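Local coordinates for protein sialidase B (Streptococcus pneumoniae serotype 4, PDB 4XJW) that cleaves alpha-linked terminal sialic acids from oligosaccharides, glycoproteins and glycolipids, working as an intramolecular trans-sialidase, at residues 52-55 with 61-64; 193-198 with 219-224; 242-245 with 250-253. The protein carries 1 engineered substitution. One frame throughout, in Å; residues are numbered along the deposited sequence.

Contact 1: residues 52-55 with 61-64; sequences LSNS and NNYF
At the loop end of the beta hairpin of strands 46-53 and 63-69, in the N-terminal concanavalin-like domain, L52 and F64 form an antiparallel hydrogen-bonded pair. L52 N gives to F64 O at 2.9 Å, and F64 N to L52 O at 2.8 Å. S53 and Y63 form the next, non-hydrogen-bonded pair, their backbones close enough for S53 CB to lie 3.6 Å from Y63 CB; a small serine suits this tight spot, and its buried OG is satisfied by N154 O. One residue further on, N54 N bonds N62 O at 2.9 Å, and the two asparagines touch CB to CB. Both amide nitrogens bond N143 O, while N54 OD1 takes K56 N, and N62 bonds Q82 OE1 through ND2 and A81 N through OD1. L52 and F64 share the other face of the sheet, where L52 CD1 approaches F64 CD2 obliquely at 4.0 Å. With CG turned anti to the backbone N (chi1 166°), the F64 ring meets F110, V76 and I78. On the face of S53 and Y63, the tyrosine hydroxyl bonds E77 and R79. The hairpin lies between strand 147-150, beside 46-53, and strand 74-80, beside 63-69.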
# COMPACT_ATOMS: atom_id res chain seq x y z
N LEU A 52 4.82 -8.79 33.65
CA LEU A 52 5.41 -8.43 34.94
C LEU A 52 4.26 -7.93 35.79
O LEU A 52 3.66 -6.90 35.46
CB LEU A 52 6.42 -7.30 34.79
CG LEU A 52 7.78 -7.60 34.17
CD1 LEU A 52 8.51 -6.30 33.91
CD2 LEU A 52 8.59 -8.50 35.09
N SER A 53 3.94 -8.61 36.88
CA SER A 53 2.74 -8.21 37.61
C SER A 53 2.88 -8.23 39.12
O SER A 53 3.67 -8.98 39.67
CB SER A 53 1.57 -9.11 37.23
OG SER A 53 1.79 -10.43 37.70
N ASN A 54 2.06 -7.42 39.78
CA ASN A 54 1.73 -7.64 41.18
C ASN A 54 0.64 -8.70 41.17
O ASN A 54 -0.47 -8.46 40.69
CB ASN A 54 1.22 -6.35 41.82
CG ASN A 54 0.88 -6.52 43.30
OD1 ASN A 54 0.59 -7.63 43.76
ND2 ASN A 54 0.90 -5.42 44.04
N SER A 55 0.96 -9.88 41.68
CA SER A 55 0.05 -11.01 41.59
C SER A 55 -0.89 -11.14 42.79
O SER A 55 -1.65 -12.10 42.88
CB SER A 55 0.83 -12.32 41.44
OG SER A 55 1.56 -12.60 42.61
N ASN A 61 -4.93 -4.82 38.67
CA ASN A 61 -4.61 -3.81 37.66
C ASN A 61 -3.23 -3.20 37.83
O ASN A 61 -2.98 -2.05 37.47
CB ASN A 61 -5.69 -2.72 37.65
CG ASN A 61 -7.04 -3.26 37.26
OD1 ASN A 61 -7.15 -4.28 36.59
ND2 ASN A 61 -8.10 -2.58 37.71
N ASN A 62 -2.32 -3.99 38.41
CA ASN A 62 -0.94 -3.58 38.55
C ASN A 62 -0.07 -4.53 37.77
O ASN A 62 0.42 -5.53 38.32
CB ASN A 62 -0.51 -3.59 40.02
CG ASN A 62 -0.97 -2.37 40.79
OD1 ASN A 62 -2.03 -1.80 40.51
ND2 ASN A 62 -0.17 -1.96 41.77
N TYR A 63 0.14 -4.25 36.48
CA TYR A 63 0.97 -5.11 35.65
C TYR A 63 1.43 -4.44 34.37
O TYR A 63 0.86 -3.45 33.92
CB TYR A 63 0.27 -6.42 35.30
CG TYR A 63 -0.94 -6.29 34.41
CD1 TYR A 63 -2.21 -6.10 34.95
CD2 TYR A 63 -0.83 -6.37 33.02
CE1 TYR A 63 -3.31 -5.99 34.16
CE2 TYR A 63 -1.96 -6.25 32.21
CZ TYR A 63 -3.19 -6.07 32.79
OH TYR A 63 -4.32 -5.95 32.01
N PHE A 64 2.50 -5.02 33.82
CA PHE A 64 2.99 -4.72 32.49
C PHE A 64 2.85 -5.97 31.66
O PHE A 64 3.11 -7.08 32.13
CB PHE A 64 4.46 -4.32 32.55
CG PHE A 64 5.14 -4.31 31.21
CD1 PHE A 64 4.81 -3.34 30.27
CD2 PHE A 64 6.11 -5.25 30.89
CE1 PHE A 64 5.44 -3.31 29.04
CE2 PHE A 64 6.74 -5.23 29.65
CZ PHE A 64 6.40 -4.26 28.73

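Contact 2: residues 193-198 with 219-224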
# COMPACT_ATOMS: atom_id res chain seq x y z
N LEU A 193 11.69 -4.64 2.61
CA LEU A 193 11.01 -3.41 2.25
C LEU A 193 11.66 -2.80 1.01
O LEU A 193 12.89 -2.73 0.90
CB LEU A 193 11.00 -2.40 3.41
CG LEU A 193 10.32 -2.84 4.71
CD1 LEU A 193 10.44 -1.74 5.76
CD2 LEU A 193 8.87 -3.19 4.43
N ILE A 194 10.82 -2.38 0.06
CA ILE A 194 11.25 -1.61 -1.09
C ILE A 194 11.05 -0.12 -0.81
O ILE A 194 11.99 0.68 -0.87
CB ILE A 194 10.51 -2.03 -2.37
CG1 ILE A 194 10.73 -3.52 -2.64
CG2 ILE A 194 10.99 -1.21 -3.57
CD1 ILE A 194 9.98 -4.05 -3.83
N PHE A 195 9.81 0.25 -0.52
CA PHE A 195 9.45 1.60 -0.11
C PHE A 195 9.25 1.58 1.40
O PHE A 195 8.70 0.62 1.94
CB PHE A 195 8.15 2.02 -0.81
CG PHE A 195 8.23 1.91 -2.31
CD1 PHE A 195 8.82 2.92 -3.06
CD2 PHE A 195 7.72 0.79 -2.96
CE1 PHE A 195 8.92 2.82 -4.46
CE2 PHE A 195 7.80 0.68 -4.36
CZ PHE A 195 8.38 1.70 -5.11
N GLN A 196 9.71 2.61 2.10
CA GLN A 196 9.56 2.60 3.55
C GLN A 196 9.57 4.00 4.12
O GLN A 196 10.09 4.91 3.51
CB GLN A 196 10.67 1.75 4.19
CG GLN A 196 12.07 2.27 3.92
CD GLN A 196 13.10 1.15 3.93
OE1 GLN A 196 13.42 0.60 4.97
NE2 GLN A 196 13.60 0.80 2.74
N SER A 197 8.96 4.16 5.30
CA SER A 197 8.93 5.45 5.97
C SER A 197 10.32 6.06 6.15
O SER A 197 11.24 5.39 6.62
CB SER A 197 8.28 5.31 7.34
OG SER A 197 6.96 4.87 7.22
N GLY A 198 10.47 7.32 5.78
CA GLY A 198 11.73 8.01 5.97
C GLY A 198 12.67 7.91 4.79
O GLY A 198 13.78 8.46 4.80
N VAL A 219 13.81 -5.56 -12.57
CA VAL A 219 12.44 -5.65 -12.07
C VAL A 219 12.08 -4.27 -11.54
O VAL A 219 12.82 -3.69 -10.74
CB VAL A 219 12.32 -6.70 -10.96
CG1 VAL A 219 10.88 -6.77 -10.46
CG2 VAL A 219 12.75 -8.07 -11.48
N LEU A 220 10.95 -3.73 -12.01
CA LEU A 220 10.52 -2.37 -11.67
C LEU A 220 9.28 -2.45 -10.78
O LEU A 220 8.43 -3.33 -10.96
CB LEU A 220 10.18 -1.59 -12.94
CG LEU A 220 9.81 -0.11 -12.83
CD1 LEU A 220 10.97 0.67 -12.24
CD2 LEU A 220 9.41 0.46 -14.20
N SER A 221 9.20 -1.55 -9.81
CA SER A 221 8.01 -1.45 -8.95
C SER A 221 7.55 -0.02 -8.90
O SER A 221 8.35 0.90 -8.79
CB SER A 221 8.34 -1.95 -7.54
OG SER A 221 7.26 -1.72 -6.62
N SER A 222 6.23 0.18 -8.96
CA SER A 222 5.65 1.49 -8.66
C SER A 222 4.69 1.40 -7.48
O SER A 222 4.29 0.30 -7.08
CB SER A 222 4.98 2.14 -9.88
OG SER A 222 3.87 1.40 -10.33
N ILE A 223 4.35 2.56 -6.92
CA ILE A 223 3.58 2.61 -5.68
C ILE A 223 2.96 3.99 -5.53
O ILE A 223 3.47 4.97 -6.09
CB ILE A 223 4.49 2.29 -4.47
CG1 ILE A 223 3.68 1.96 -3.22
CG2 ILE A 223 5.40 3.45 -4.11
CD1 ILE A 223 3.79 0.57 -2.79
N ASP A 224 1.85 4.05 -4.81
CA ASP A 224 1.33 5.32 -4.28
C ASP A 224 2.12 5.67 -3.03
O ASP A 224 2.12 4.90 -2.07
CB ASP A 224 -0.13 5.16 -3.82
CG ASP A 224 -1.15 5.18 -4.95
OD1 ASP A 224 -0.87 4.85 -6.11
OD2 ASP A 224 -2.31 5.52 -4.62
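The loop residues 193-198 pass strand 219-226 without any backbone pairing, the closest alpha carbons, those of F195 and I223, being 8.2 Å apart, so the F195 side chain has to span the gap. Its ring receives the I223 CG2 methyl squarely over one face, 3.4 Å from the ring centroid and only 3° off the normal, a CH-pi contact in which the methyl is almost equally distant from all six ring carbons. Isoleucine suits this place because its CG2 branch, set between the backbone N and the carbonyl carbon, can reach the ring while CG1, anti to the N (chi1 -164°), brings CD1 alongside F195 CD2. The opposite face is covered toward its rim by CG2 of I194. Strand 219-226 belongs to the antiparallel sheet of strands 205-213, 219-226, 237-244 and 255-256, one blade of the sialidase beta-propeller, and the loop packs against this blade. At the ring edge, F195 CE2 lies 3.3 Å from S221 OG, and S221 O lies in the ring plane, 3.8 Å from F195 CZ. The S221 hydroxyl is hydrogen-bonded to T210 O on the adjoining strand 205-213. The I223 side chain is about 6 Å from that of R207, probably a substrate-binding arginine.

Contact 3: residues 242-245 with 250-253; sequences SYSD and TWSE
S244 CB sits over the six-membered ring of W251, 3.5 Å from its centroid and 6° off the normal, a CH-pi contact; serine is small enough to lie close against the indole while its OG comes within 2.8 Å of T250 O. That hydroxyl also accepts from G248 N within the turn. The indole NE1 bonds G248 O, which probably helps fix the ring's rotation, while I194 packs against it and Y649 meets it edge-to-face. A second overlap lies one residue back on 242-245 and one on in 250-253: S252 CB stands over the Y243 ring, 3.8 Å from its centroid. Because S252 OG lies between its backbone N and carbonyl carbon (chi1 65°), it both hangs over that ring and accepts a nearly straight bond from Y243 N at 3.0 Å, standing in for a backbone carbonyl. R218 makes a cation-pi contact with Y243 and a salt bridge with D245. S252 N returns a bond to Y243 O at 2.9 Å, and S242 OG gives its proton to S252 O at 2.7 Å. One water accepts from D245 N and donates to T250 OG1, which is further bonded to D246. This is the first BNR repeat, the Asp-box of sialidases, following the third strand of a propeller blade. Serine hydroxyls here supply partners that a regular strand would draw from its backbone, and W251 NE1 is satisfied within the turn.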
# COMPACT_ATOMS: atom_id res chain seq x y z
N SER A 242 10.92 2.19 -7.85
CA SER A 242 12.21 1.61 -7.47
C SER A 242 12.46 0.37 -8.34
O SER A 242 11.52 -0.26 -8.80
CB SER A 242 12.18 1.24 -5.98
OG SER A 242 13.36 0.53 -5.59
N TYR A 243 13.72 0.04 -8.60
CA TYR A 243 14.01 -1.15 -9.42
C TYR A 243 15.08 -2.01 -8.76
O TYR A 243 15.86 -1.54 -7.91
CB TYR A 243 14.44 -0.77 -10.87
CG TYR A 243 15.57 0.23 -10.89
CD1 TYR A 243 16.88 -0.17 -10.75
CD2 TYR A 243 15.29 1.60 -10.96
CE1 TYR A 243 17.92 0.76 -10.73
CE2 TYR A 243 16.30 2.53 -10.93
CZ TYR A 243 17.61 2.11 -10.82
OH TYR A 243 18.62 3.05 -10.79
N SER A 244 15.11 -3.28 -9.15
CA SER A 244 16.12 -4.20 -8.69
C SER A 244 16.82 -4.82 -9.89
O SER A 244 16.16 -5.24 -10.85
CB SER A 244 15.48 -5.31 -7.84
OG SER A 244 16.45 -6.32 -7.59
N ASP A 245 18.16 -4.87 -9.84
CA ASP A 245 18.94 -5.49 -10.91
C ASP A 245 19.47 -6.86 -10.53
O ASP A 245 20.22 -7.48 -11.31
CB ASP A 245 20.09 -4.58 -11.36
CG ASP A 245 19.60 -3.39 -12.13
OD1 ASP A 245 18.63 -3.56 -12.89
OD2 ASP A 245 20.16 -2.28 -11.97
N THR A 250 18.10 -6.59 -3.89
CA THR A 250 18.29 -5.20 -3.46
C THR A 250 17.54 -4.27 -4.40
O THR A 250 17.33 -4.59 -5.57
CB THR A 250 19.78 -4.75 -3.42
OG1 THR A 250 20.33 -4.80 -4.74
CG2 THR A 250 20.59 -5.63 -2.47
N TRP A 251 17.14 -3.12 -3.86
CA TRP A 251 16.29 -2.16 -4.55
C TRP A 251 16.89 -0.77 -4.51
O TRP A 251 17.52 -0.38 -3.52
CB TRP A 251 14.88 -2.19 -3.92
CG TRP A 251 14.20 -3.52 -4.16
CD1 TRP A 251 14.35 -4.67 -3.43
CD2 TRP A 251 13.34 -3.85 -5.25
NE1 TRP A 251 13.61 -5.69 -3.99
CE2 TRP A 251 12.99 -5.21 -5.12
CE3 TRP A 251 12.84 -3.12 -6.34
CZ2 TRP A 251 12.12 -5.86 -6.01
CZ3 TRP A 251 11.99 -3.76 -7.24
CH2 TRP A 251 11.64 -5.12 -7.07
N SER A 252 16.66 -0.01 -5.57
CA SER A 252 17.17 1.36 -5.66
C SER A 252 16.43 2.33 -4.76
O SER A 252 15.26 2.11 -4.43
CB SER A 252 17.09 1.86 -7.10
OG SER A 252 15.73 1.95 -7.52
N GLU A 253 17.09 3.42 -4.38
CA GLU A 253 16.40 4.47 -3.63
C GLU A 253 15.28 5.00 -4.53
O GLU A 253 15.50 5.26 -5.70
CB GLU A 253 17.35 5.60 -3.22
CG GLU A 253 16.75 6.58 -2.20
CD GLU A 253 16.43 5.93 -0.84
OE1 GLU A 253 16.97 4.84 -0.55
OE2 GLU A 253 15.65 6.51 -0.04
O HOH W 1 19.56 -4.15 -7.53

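Along the chain the three contacts follow one another without interleaving. Contact 1 lies in the N-terminal concanavalin-like domain, with its centre about 42 Å from that of contact 2 and about 47 Å from that of contact 3, and touches neither. Contacts 2 and 3 have centres about 9 Å apart, and each has one segment on the same four-stranded propeller sheet, in which strands 219-226 and 237-244 are neighbours. They are joined there by probable backbone hydrogen bonds, V219 O to S244 N and S221 N to S242 O, and by I194 CD1 packing on W251 CE2. The loop of contact 2 and the Asp-box turn of contact 3 thus both lie on the same blade, which also carries the probable substrate-binding R207.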